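Local atomic coordinates of deoxyribodipyrimidine photo-lyase (Oryza sativa Japonica Group, PDB entry 3UMV), a protein that catalyses the light-driven splitting of cyclobutane pyrimidine dimers in UV-damaged DNA, using FAD as cofactor. Residues P80-A85 and R141-A146; L420-E425 and S432-C437; A73-P78 and A119-L124; A135-L140 and L326-C331. All blocks are in the same frame, centred on the assembly; numbering follows the deposited sequence.

How the contacts relate
Followed from the N terminus, the chain opens contact 3 at strand 70-75 and contact 1 in the loop just after it. Contact 3 closes first, at helix 120-127; contact 1 closes at the start of helix 141-157, so the two loops cross. Before contact 1 closes, residues 135-140 open contact 4, which crosses it in turn and ends far along the chain on helix 310-333. Contact 2 follows in series as a short closure between helices 410-424 and 431-442. Contact 3 lies within the alpha/beta domain, as does contact 1, contact 4 ties that domain to the helical part, and contact 2 borders the flavin. Leu83 and Leu140 both touch Tyr434, linking contacts 1 and 4 to contact 2.

Contact 1: residues P80-A85 and R141-A146; sequences PFLLSA and RPVREA
Leu82 and Leu83 meet the ring of Pro142 with their side chains, each crossing it at about a right angle. The contact belongs to the photolyase alpha/beta domain: it lays the loop that follows strand 70-75 against the first turn of helix 141-157, where Pro142 directs its ring at the loop. The two leucines approach this ring at different atoms. Leu82 extends with CG opposite its backbone N (chi1 -175°), which carries CD1 to within 3.9 Å of Pro142 CB, while its other methyl, CD2, faces Val143 CG2 at a looser 4.4 Å. In Leu83, CG is instead opposite the carbonyl carbon (chi1 -69°), and the branch point itself takes part, Leu83 CG lying 3.9 Å from Pro142 CG. Consecutive residues thus share the CB-CG side of one ring, with no hydrogen bond between the segments and contact through carbon alone. Polar groups look outward from the patch: the carbonyl of Leu82 accepts a bond from Arg429, and Arg141 pairs with Asp338 and lies against the ring of Tyr337. The nearest approach of the whole contact is made by the second methyl of Leu83, whose CD2 stands 3.8 Å from Pro142 CG.

Contact 2: residues L420-E425 and S432-C437; sequences LNDKYE and SGYVGC. With FAD (flavin-adenine dinucleotide), chain I.
Asn421 begins its contact with the facing helix at CB, which lies 4.4 Å from Cys437 SG. From there CG continues opposite the backbone N (chi1 -178°), and this extension carries the amide to the flavin, with Asn421 CG 3.6 Å from FAD O4. At the tip the two branches part. OD1 comes within 3.0 Å of FAD N5, whereas ND2 turns to the carbonyl and donates a nearly straight bond to FAD O4, 2.9 Å long with an angle of 167° at the hydrogen. The same nitrogen also gives a bond to Asp422 OD1 at 3.3 Å, in the plane of the amide, so two bonds together fix its rotation. Asp422 OD1 accepts in addition from the backbone N of Arg429, a second-shell arrangement that probably helps to position the asparagine. Here the consecutive helices 410-424 and 431-442 of the FAD-binding part run roughly antiparallel and present their residues to the isoalloxazine. Glycines on the second helix let it lie very close to the cofactor: Gly433 CA is 3.2 Å from FAD N5, and Gly436 CA sits near the dimethylbenzene end at 3.5 Å from FAD C8. Ser432 borders both ends of the folded cofactor, its CB beside the flavin N1 and its OG beside the adenine. Further from the flavin, Asp422 and Tyr434 cross at about a right angle, carboxylate and ring planes nearly perpendicular, with Asp422 OD2 3.6 Å from Tyr434 OH.

Contact 3: residues A73-P78 and A119-L124; sequences AFALFP and AEIPAL. With URE (urea), chain M.
In the Rossmann-like alpha/beta domain of this photolyase, strand 70-75 is backed by helix 120-127, and the two are held together by Ala73 and Ala75 meeting Ile121 and Leu124. Both alanines direct their methyls at the helix, and Phe74 between them points the other way. Ile121 lies along this pair: CG1 is opposite the carbonyl carbon (chi1 -65°), which brings it to 4.1 Å from Ala75 CB and allows the terminal CD1 to reach Ala73 CB at 3.9 Å. One turn on, Leu124 adds its CD2 methyl at 4.1 Å from the same Ala73 CB, so that this small residue is touched by both helix side chains. The small methyls let the helix backbone come near the strand, with Ala75 CA and Ile121 CA 7.2 Å apart. On the strand's other side and just past its end, Phe74, Leu76 and Phe77 line a pocket that holds a urea; Phe77 meets it at the ring edge, and Phe74 CZ is 3.7 Å from the urea O. Strand 70-75 runs between strands 40-44 and 111-114, bonded to both through its backbone. Ile121 also touches Trp43 of the former, Leu124 reaches Phe112 and Phe114 of the latter, and Pro122 leans on helix 141-157.

Contact 4: residues A135-L140 and L326-C331; sequences ADFSPL and LADNFC
Phe137 swings its ring out with CG opposite the backbone N (chi1 168°), while Asp328 adopts a first torsion of -99°, well away from a staggered value; from opposite directions the two bring ring and carboxylate together. Asp328 OD1 arrives at the edge of the ring, near its plane, 3.4 Å from Phe137 CE1, and the carboxylate is turned 76° against the ring. Such a position sets the oxygen against the hydrogen-bearing rim of the ring at CE1, whose slight positive charge would probably favour it. The Pro139 side chain crosses that of Asp328 at about a right angle and touches both oxygens, with CD 3.7 Å from Asp328 OD1 and CG 3.7 Å from Asp328 OD2. The charge is satisfied beyond the two segments: OD1 forms a salt bridge with Arg46 and accepts from Asn170, and Arg46 also bonds to the carbonyl of Phe137. This is an interdomain junction. The loop leaving strand 132-135 of the alpha/beta domain packs here on helix 310-333 of the helical part, in which Leu326 and Ala327 probably belong to the FAD-binding region, as in related photolyases. One turn along that helix from Asp328, Cys331 points at the loop and sets its CB 3.9 Å from Pro139 CG. Beside this apolar touch a water spans the two backbones, donating to Pro139 O at 2.6 Å and to Cys331 O at 2.8 Å. Tyr332, the next residue on the helix, meets the Phe137 ring, and Pro431 touches both Pro139 and Asp328.

Contact 1: residues P80-A85 and R141-A146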
# COMPACT_ATOMS: atom_id res chain seq x y z
N PRO A 80 12.48 15.32 -1.13
CA PRO A 80 11.78 14.95 0.10
C PRO A 80 11.15 13.56 0.09
O PRO A 80 10.38 13.25 1.01
CB PRO A 80 10.68 16.01 0.19
CG PRO A 80 10.35 16.27 -1.24
CD PRO A 80 11.68 16.25 -1.94
N PHE A 81 11.46 12.75 -0.91
CA PHE A 81 11.07 11.33 -0.98
C PHE A 81 9.62 11.11 -1.42
O PHE A 81 8.82 12.03 -1.42
CB PHE A 81 11.34 10.64 0.37
CG PHE A 81 12.75 10.84 0.87
CD1 PHE A 81 13.81 10.24 0.23
CD2 PHE A 81 13.00 11.64 1.97
CE1 PHE A 81 15.12 10.43 0.67
CE2 PHE A 81 14.31 11.83 2.43
CZ PHE A 81 15.36 11.22 1.77
N LEU A 82 9.30 9.88 -1.80
CA LEU A 82 7.95 9.57 -2.27
C LEU A 82 6.90 9.91 -1.21
O LEU A 82 6.87 9.33 -0.12
CB LEU A 82 7.84 8.09 -2.64
CG LEU A 82 6.48 7.72 -3.25
CD1 LEU A 82 6.24 8.60 -4.48
CD2 LEU A 82 6.45 6.24 -3.58
N LEU A 83 6.04 10.86 -1.55
CA LEU A 83 4.97 11.31 -0.66
C LEU A 83 5.47 11.62 0.75
O LEU A 83 4.80 11.32 1.74
CB LEU A 83 3.82 10.30 -0.64
CG LEU A 83 3.03 10.22 -1.96
CD1 LEU A 83 2.15 8.98 -2.03
CD2 LEU A 83 2.21 11.50 -2.21
N SER A 84 6.65 12.23 0.83
CA SER A 84 7.22 12.65 2.11
C SER A 84 7.46 11.51 3.11
O SER A 84 7.27 11.69 4.31
CB SER A 84 6.37 13.75 2.75
OG SER A 84 6.19 14.84 1.86
N ALA A 85 7.91 10.36 2.61
CA ALA A 85 8.34 9.28 3.48
C ALA A 85 9.29 9.82 4.54
O ALA A 85 10.13 10.70 4.27
CB ALA A 85 9.02 8.19 2.66
N ARG A 141 -0.69 9.37 -7.81
CA ARG A 141 -0.29 10.31 -8.83
C ARG A 141 1.23 10.50 -8.99
O ARG A 141 1.70 10.63 -10.12
CB ARG A 141 -1.06 11.65 -8.75
CG ARG A 141 -0.54 12.67 -7.75
CD ARG A 141 -1.41 13.93 -7.77
NE ARG A 141 -2.82 13.64 -7.54
CZ ARG A 141 -3.42 13.70 -6.35
NH1 ARG A 141 -2.74 14.06 -5.26
NH2 ARG A 141 -4.72 13.41 -6.24
N PRO A 142 2.02 10.52 -7.89
CA PRO A 142 3.44 10.74 -8.19
C PRO A 142 4.09 9.58 -8.94
O PRO A 142 5.07 9.80 -9.68
CB PRO A 142 4.09 10.95 -6.81
CG PRO A 142 3.06 10.58 -5.81
CD PRO A 142 1.71 10.61 -6.45
N VAL A 143 3.57 8.38 -8.74
CA VAL A 143 4.10 7.21 -9.44
C VAL A 143 3.69 7.19 -10.91
O VAL A 143 4.52 6.98 -11.79
CB VAL A 143 3.64 5.92 -8.77
CG1 VAL A 143 4.18 4.74 -9.53
CG2 VAL A 143 4.09 5.92 -7.31
N ARG A 144 2.39 7.39 -11.15
CA ARG A 144 1.86 7.50 -12.50
C ARG A 144 2.57 8.60 -13.28
O ARG A 144 2.88 8.41 -14.44
CB ARG A 144 0.34 7.78 -12.49
CG ARG A 144 -0.51 6.67 -11.91
CD ARG A 144 -2.01 6.96 -12.08
NE ARG A 144 -2.46 6.84 -13.47
CZ ARG A 144 -3.75 6.80 -13.83
NH1 ARG A 144 -4.69 6.87 -12.91
NH2 ARG A 144 -4.10 6.69 -15.10
N GLU A 145 2.84 9.73 -12.64
CA GLU A 145 3.51 10.83 -13.33
C GLU A 145 4.95 10.48 -13.65
O GLU A 145 5.46 10.83 -14.71
CB GLU A 145 3.44 12.11 -12.49
CG GLU A 145 2.03 12.66 -12.38
CD GLU A 145 1.90 13.78 -11.36
OE1 GLU A 145 0.77 14.28 -11.18
OE2 GLU A 145 2.92 14.14 -10.73
N ALA A 146 5.60 9.76 -12.74
CA ALA A 146 6.97 9.33 -13.00
C ALA A 146 7.02 8.32 -14.14
O ALA A 146 7.95 8.35 -14.95
CB ALA A 146 7.61 8.76 -11.75

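Contact 2: residues L420-E425 and S432-C437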
# COMPACT_ATOMS: atom_id res chain seq x y z
N LEU A 420 -1.38 13.06 8.87
CA LEU A 420 -1.00 12.24 10.02
C LEU A 420 -0.80 10.77 9.65
O LEU A 420 0.17 10.15 10.05
CB LEU A 420 -2.05 12.36 11.12
CG LEU A 420 -2.05 13.74 11.77
CD1 LEU A 420 -3.19 13.89 12.76
CD2 LEU A 420 -0.69 14.02 12.43
N ASN A 421 -1.74 10.24 8.88
CA ASN A 421 -1.69 8.86 8.42
C ASN A 421 -0.40 8.59 7.64
O ASN A 421 0.32 7.62 7.88
CB ASN A 421 -2.93 8.58 7.57
CG ASN A 421 -3.00 7.14 7.08
OD1 ASN A 421 -3.60 6.29 7.74
ND2 ASN A 421 -2.39 6.87 5.92
N ASP A 422 -0.10 9.47 6.69
CA ASP A 422 1.10 9.32 5.87
C ASP A 422 2.39 9.55 6.65
O ASP A 422 3.42 8.96 6.34
CB ASP A 422 1.01 10.26 4.67
CG ASP A 422 0.00 9.77 3.62
OD1 ASP A 422 -0.72 8.77 3.85
OD2 ASP A 422 -0.03 10.38 2.54
N LYS A 423 2.35 10.41 7.68
CA LYS A 423 3.54 10.65 8.48
C LYS A 423 3.92 9.45 9.35
O LYS A 423 5.09 9.09 9.42
CB LYS A 423 3.35 11.90 9.35
CG LYS A 423 4.48 12.18 10.29
CD LYS A 423 4.35 13.58 10.87
CE LYS A 423 5.63 13.99 11.59
NZ LYS A 423 5.55 15.39 12.12
N TYR A 424 2.93 8.86 10.01
CA TYR A 424 3.18 7.90 11.08
C TYR A 424 2.95 6.42 10.74
O TYR A 424 3.59 5.54 11.33
CB TYR A 424 2.32 8.27 12.30
CG TYR A 424 2.82 9.54 12.97
CD1 TYR A 424 2.11 10.74 12.89
CD2 TYR A 424 4.01 9.54 13.66
CE1 TYR A 424 2.58 11.90 13.52
CE2 TYR A 424 4.49 10.69 14.29
CZ TYR A 424 3.77 11.86 14.21
OH TYR A 424 4.25 12.99 14.83
N GLU A 425 2.01 6.13 9.84
CA GLU A 425 1.69 4.73 9.56
C GLU A 425 2.76 4.06 8.70
O GLU A 425 3.26 4.62 7.73
CB GLU A 425 0.32 4.59 8.89
CG GLU A 425 -0.85 5.13 9.67
CD GLU A 425 -1.36 4.18 10.75
OE1 GLU A 425 -2.50 4.39 11.22
OE2 GLU A 425 -0.66 3.22 11.11
N SER A 432 -5.13 2.76 -0.05
CA SER A 432 -6.01 2.43 1.06
C SER A 432 -5.99 3.43 2.20
O SER A 432 -6.93 3.49 2.97
CB SER A 432 -5.71 1.03 1.61
OG SER A 432 -5.93 0.03 0.61
N GLY A 433 -4.92 4.21 2.32
CA GLY A 433 -4.87 5.29 3.29
C GLY A 433 -5.74 6.46 2.86
O GLY A 433 -6.52 6.99 3.66
N TYR A 434 -5.61 6.87 1.61
CA TYR A 434 -6.45 7.92 1.07
C TYR A 434 -7.89 7.48 1.16
O TYR A 434 -8.77 8.25 1.60
CB TYR A 434 -6.09 8.22 -0.38
CG TYR A 434 -4.70 8.80 -0.52
CD1 TYR A 434 -3.67 8.07 -1.09
CD2 TYR A 434 -4.42 10.09 -0.09
CE1 TYR A 434 -2.41 8.60 -1.21
CE2 TYR A 434 -3.17 10.64 -0.23
CZ TYR A 434 -2.16 9.89 -0.79
OH TYR A 434 -0.91 10.45 -0.93
N VAL A 435 -8.16 6.24 0.76
CA VAL A 435 -9.53 5.74 0.75
C VAL A 435 -10.11 5.59 2.16
O VAL A 435 -11.28 5.88 2.37
CB VAL A 435 -9.71 4.48 -0.14
CG1 VAL A 435 -11.10 3.83 0.04
CG2 VAL A 435 -9.53 4.90 -1.60
N GLY A 436 -9.30 5.15 3.12
CA GLY A 436 -9.73 5.06 4.52
C GLY A 436 -10.15 6.41 5.07
O GLY A 436 -11.20 6.54 5.71
N CYS A 437 -9.33 7.43 4.82
CA CYS A 437 -9.65 8.79 5.27
C CYS A 437 -10.91 9.29 4.58
O CYS A 437 -11.78 9.91 5.22
CB CYS A 437 -8.47 9.73 5.01
SG CYS A 437 -7.03 9.36 6.05
PA FAD I . -6.40 -7.00 8.55
O1A FAD I . -7.72 -6.82 9.24
O2A FAD I . -5.66 -8.25 8.93
O5B FAD I . -6.64 -6.92 6.97
C5B FAD I . -5.86 -7.66 6.06
C4B FAD I . -5.63 -6.83 4.79
O4B FAD I . -6.85 -6.45 4.17
C3B FAD I . -4.93 -5.52 5.09
O3B FAD I . -3.53 -5.68 5.19
C2B FAD I . -5.31 -4.70 3.90
O2B FAD I . -4.54 -5.11 2.78
C1B FAD I . -6.73 -5.14 3.65
N9A FAD I . -7.68 -4.23 4.31
C8A FAD I . -8.24 -4.36 5.55
N7A FAD I . -9.07 -3.31 5.74
C5A FAD I . -9.02 -2.50 4.65
C6A FAD I . -9.65 -1.30 4.28
N6A FAD I . -10.59 -0.74 5.04
N1A FAD I . -9.39 -0.74 3.05
C2A FAD I . -8.52 -1.35 2.19
N3A FAD I . -7.90 -2.53 2.55
C4A FAD I . -8.16 -3.09 3.75
N1 FAD I . -4.73 0.69 5.04
C2 FAD I . -3.46 0.70 4.55
O2 FAD I . -3.04 -0.33 4.03
N3 FAD I . -2.70 1.86 4.61
C4 FAD I . -3.20 3.00 5.20
O4 FAD I . -2.51 4.03 5.26
C4X FAD I . -4.50 2.98 5.69
N5 FAD I . -5.06 4.08 6.29
C5X FAD I . -6.36 4.05 6.75
C6 FAD I . -6.93 5.19 7.34
C7 FAD I . -8.24 5.15 7.81
C7M FAD I . -8.83 6.40 8.42
C8 FAD I . -8.98 3.97 7.71
C8M FAD I . -10.39 3.87 8.20
C9 FAD I . -8.40 2.85 7.14
C9A FAD I . -7.10 2.88 6.66
N10 FAD I . -6.53 1.76 6.10
C10 FAD I . -5.25 1.82 5.61
C1' FAD I . -7.30 0.45 5.98
C2' FAD I . -7.13 -0.51 7.20
O2' FAD I . -7.31 0.12 8.47
C3' FAD I . -5.77 -1.24 7.23
O3' FAD I . -5.53 -1.83 5.98
C4' FAD I . -5.70 -2.33 8.30
O4' FAD I . -5.93 -1.77 9.58
C5' FAD I . -4.32 -2.99 8.22
O5' FAD I . -4.00 -3.83 9.30
P FAD I . -3.93 -5.42 9.06
O1P FAD I . -3.04 -5.74 7.87
O2P FAD I . -3.47 -6.09 10.33
O3P FAD I . -5.50 -5.66 8.81

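Contact 3: residues A73-P78 and A119-L124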
# COMPACT_ATOMS: atom_id res chain seq x y z
N ALA A 73 15.65 -3.11 -11.86
CA ALA A 73 16.11 -1.78 -11.47
C ALA A 73 15.11 -1.15 -10.51
O ALA A 73 13.91 -1.24 -10.71
CB ALA A 73 16.31 -0.88 -12.70
N PHE A 74 15.62 -0.53 -9.44
CA PHE A 74 14.77 0.18 -8.49
C PHE A 74 15.21 1.62 -8.37
O PHE A 74 16.40 1.89 -8.14
CB PHE A 74 14.82 -0.48 -7.11
CG PHE A 74 13.88 0.14 -6.12
CD1 PHE A 74 12.60 -0.38 -5.96
CD2 PHE A 74 14.24 1.26 -5.39
CE1 PHE A 74 11.72 0.20 -5.06
CE2 PHE A 74 13.37 1.84 -4.49
CZ PHE A 74 12.10 1.32 -4.32
N ALA A 75 14.29 2.56 -8.52
CA ALA A 75 14.62 3.98 -8.32
C ALA A 75 14.02 4.51 -7.03
O ALA A 75 12.80 4.50 -6.85
CB ALA A 75 14.15 4.82 -9.50
N LEU A 76 14.88 4.96 -6.11
CA LEU A 76 14.42 5.65 -4.92
C LEU A 76 14.17 7.12 -5.25
O LEU A 76 15.07 7.80 -5.75
CB LEU A 76 15.47 5.55 -3.81
CG LEU A 76 15.01 6.11 -2.45
CD1 LEU A 76 13.90 5.22 -1.85
CD2 LEU A 76 16.18 6.25 -1.49
N PHE A 77 12.97 7.64 -4.99
CA PHE A 77 12.75 9.07 -5.17
C PHE A 77 13.61 9.80 -4.14
O PHE A 77 13.60 9.46 -2.96
CB PHE A 77 11.28 9.45 -4.99
CG PHE A 77 10.38 8.95 -6.09
CD1 PHE A 77 9.70 9.83 -6.90
CD2 PHE A 77 10.22 7.59 -6.30
CE1 PHE A 77 8.87 9.37 -7.92
CE2 PHE A 77 9.40 7.13 -7.32
CZ PHE A 77 8.72 8.02 -8.12
N PRO A 78 14.36 10.81 -4.57
CA PRO A 78 15.23 11.53 -3.63
C PRO A 78 14.44 12.49 -2.71
O PRO A 78 13.26 12.74 -2.96
CB PRO A 78 16.15 12.33 -4.56
CG PRO A 78 15.31 12.59 -5.76
CD PRO A 78 14.51 11.31 -5.95
N ALA A 119 14.55 9.29 -13.37
CA ALA A 119 15.23 9.65 -14.62
C ALA A 119 16.41 8.73 -14.93
O ALA A 119 16.85 8.61 -16.08
CB ALA A 119 15.67 11.11 -14.59
N GLU A 120 16.93 8.07 -13.90
CA GLU A 120 18.02 7.12 -14.07
C GLU A 120 17.56 5.85 -14.80
O GLU A 120 18.37 5.13 -15.38
CB GLU A 120 18.64 6.78 -12.71
CG GLU A 120 19.41 7.95 -12.10
CD GLU A 120 19.85 7.72 -10.67
OE1 GLU A 120 18.96 7.57 -9.80
OE2 GLU A 120 21.07 7.68 -10.40
N ILE A 121 16.25 5.59 -14.78
CA ILE A 121 15.68 4.39 -15.39
C ILE A 121 15.82 4.44 -16.91
O ILE A 121 16.39 3.52 -17.52
CB ILE A 121 14.20 4.21 -14.96
CG1 ILE A 121 14.11 3.95 -13.46
CG2 ILE A 121 13.52 3.08 -15.76
CD1 ILE A 121 14.75 2.64 -13.01
N PRO A 122 15.33 5.51 -17.55
CA PRO A 122 15.53 5.57 -19.00
C PRO A 122 17.01 5.65 -19.37
O PRO A 122 17.42 5.12 -20.42
CB PRO A 122 14.79 6.85 -19.40
CG PRO A 122 14.57 7.61 -18.15
CD PRO A 122 14.43 6.58 -17.07
N ALA A 123 17.81 6.31 -18.54
CA ALA A 123 19.24 6.38 -18.79
C ALA A 123 19.82 4.97 -18.87
O ALA A 123 20.59 4.67 -19.79
CB ALA A 123 19.93 7.19 -17.71
N LEU A 124 19.46 4.12 -17.92
CA LEU A 124 19.96 2.75 -17.90
C LEU A 124 19.49 1.97 -19.13
O LEU A 124 20.27 1.29 -19.79
CB LEU A 124 19.55 2.02 -16.63
CG LEU A 124 19.90 0.53 -16.63
CD1 LEU A 124 21.38 0.33 -16.40
CD2 LEU A 124 19.11 -0.22 -15.57
C URE M . 10.44 5.06 -3.72
O URE M . 10.34 4.50 -4.81
N1 URE M . 11.26 6.06 -3.56
N2 URE M . 9.69 4.69 -2.70

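Contact 4: residues A135-L140 and L326-C331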
# COMPACT_ATOMS: atom_id res chain seq x y z
N ALA A 135 7.16 -2.10 -16.31
CA ALA A 135 6.91 -1.46 -15.02
C ALA A 135 5.77 -2.16 -14.29
O ALA A 135 4.94 -2.80 -14.93
CB ALA A 135 6.60 0.02 -15.20
N ASP A 136 5.74 -2.04 -12.96
CA ASP A 136 4.58 -2.48 -12.20
C ASP A 136 3.58 -1.32 -12.05
O ASP A 136 3.75 -0.26 -12.66
CB ASP A 136 4.95 -3.17 -10.85
CG ASP A 136 5.89 -2.33 -9.96
OD1 ASP A 136 6.77 -2.92 -9.28
OD2 ASP A 136 5.72 -1.09 -9.90
N PHE A 137 2.50 -1.54 -11.31
CA PHE A 137 1.39 -0.60 -11.29
C PHE A 137 1.03 -0.02 -9.93
O PHE A 137 0.90 -0.76 -8.95
CB PHE A 137 0.10 -1.23 -11.85
CG PHE A 137 -1.12 -0.41 -11.58
CD1 PHE A 137 -1.94 -0.70 -10.50
CD2 PHE A 137 -1.42 0.70 -12.36
CE1 PHE A 137 -3.07 0.09 -10.22
CE2 PHE A 137 -2.53 1.50 -12.09
CZ PHE A 137 -3.36 1.19 -11.01
N SER A 138 0.86 1.29 -9.91
CA SER A 138 0.28 1.99 -8.76
C SER A 138 -0.58 3.13 -9.28
O SER A 138 -0.22 3.78 -10.25
CB SER A 138 1.37 2.58 -7.86
OG SER A 138 0.79 3.51 -6.96
N PRO A 139 -1.73 3.38 -8.63
CA PRO A 139 -2.59 4.48 -9.08
C PRO A 139 -2.20 5.83 -8.47
O PRO A 139 -2.82 6.85 -8.79
CB PRO A 139 -3.98 4.06 -8.56
CG PRO A 139 -3.68 3.28 -7.31
CD PRO A 139 -2.38 2.55 -7.59
N LEU A 140 -1.22 5.85 -7.58
CA LEU A 140 -0.90 7.11 -6.90
C LEU A 140 -0.30 8.10 -7.89
O LEU A 140 0.54 7.73 -8.72
CB LEU A 140 0.07 6.86 -5.75
CG LEU A 140 -0.53 6.00 -4.63
CD1 LEU A 140 0.42 6.03 -3.45
CD2 LEU A 140 -1.95 6.48 -4.22
N LEU A 326 -10.67 -2.37 -4.08
CA LEU A 326 -11.61 -1.28 -4.27
C LEU A 326 -10.89 0.07 -4.09
O LEU A 326 -11.23 1.04 -4.76
CB LEU A 326 -12.79 -1.39 -3.30
CG LEU A 326 -13.73 -0.18 -3.28
CD1 LEU A 326 -14.45 0.03 -4.61
CD2 LEU A 326 -14.71 -0.34 -2.15
N ALA A 327 -9.91 0.12 -3.19
CA ALA A 327 -9.15 1.35 -3.02
C ALA A 327 -8.31 1.66 -4.26
O ALA A 327 -8.21 2.84 -4.63
CB ALA A 327 -8.27 1.32 -1.76
N ASP A 328 -7.68 0.65 -4.87
CA ASP A 328 -6.97 0.86 -6.14
C ASP A 328 -7.95 1.35 -7.23
O ASP A 328 -7.65 2.27 -8.00
CB ASP A 328 -6.20 -0.38 -6.61
CG ASP A 328 -4.71 -0.32 -6.26
OD1 ASP A 328 -3.86 -0.84 -7.03
OD2 ASP A 328 -4.39 0.27 -5.20
N ASN A 329 -9.11 0.70 -7.28
CA ASN A 329 -10.15 1.10 -8.23
C ASN A 329 -10.43 2.59 -8.10
O ASN A 329 -10.43 3.32 -9.10
CB ASN A 329 -11.41 0.28 -7.98
CG ASN A 329 -12.61 0.81 -8.74
OD1 ASN A 329 -13.41 1.56 -8.20
ND2 ASN A 329 -12.71 0.45 -10.01
N PHE A 330 -10.63 3.04 -6.87
CA PHE A 330 -11.00 4.43 -6.66
C PHE A 330 -9.88 5.38 -7.06
O PHE A 330 -10.11 6.33 -7.80
CB PHE A 330 -11.41 4.66 -5.21
CG PHE A 330 -11.74 6.09 -4.92
CD1 PHE A 330 -12.95 6.64 -5.33
CD2 PHE A 330 -10.84 6.88 -4.24
CE1 PHE A 330 -13.25 7.97 -5.05
CE2 PHE A 330 -11.15 8.22 -3.96
CZ PHE A 330 -12.34 8.75 -4.36
N CYS A 331 -8.68 5.14 -6.57
CA CYS A 331 -7.58 6.05 -6.88
C CYS A 331 -7.23 6.04 -8.39
O CYS A 331 -6.87 7.07 -8.94
CB CYS A 331 -6.35 5.76 -6.03
SG CYS A 331 -6.62 5.99 -4.26
O HOH W 1 -4.58 7.93 -10.30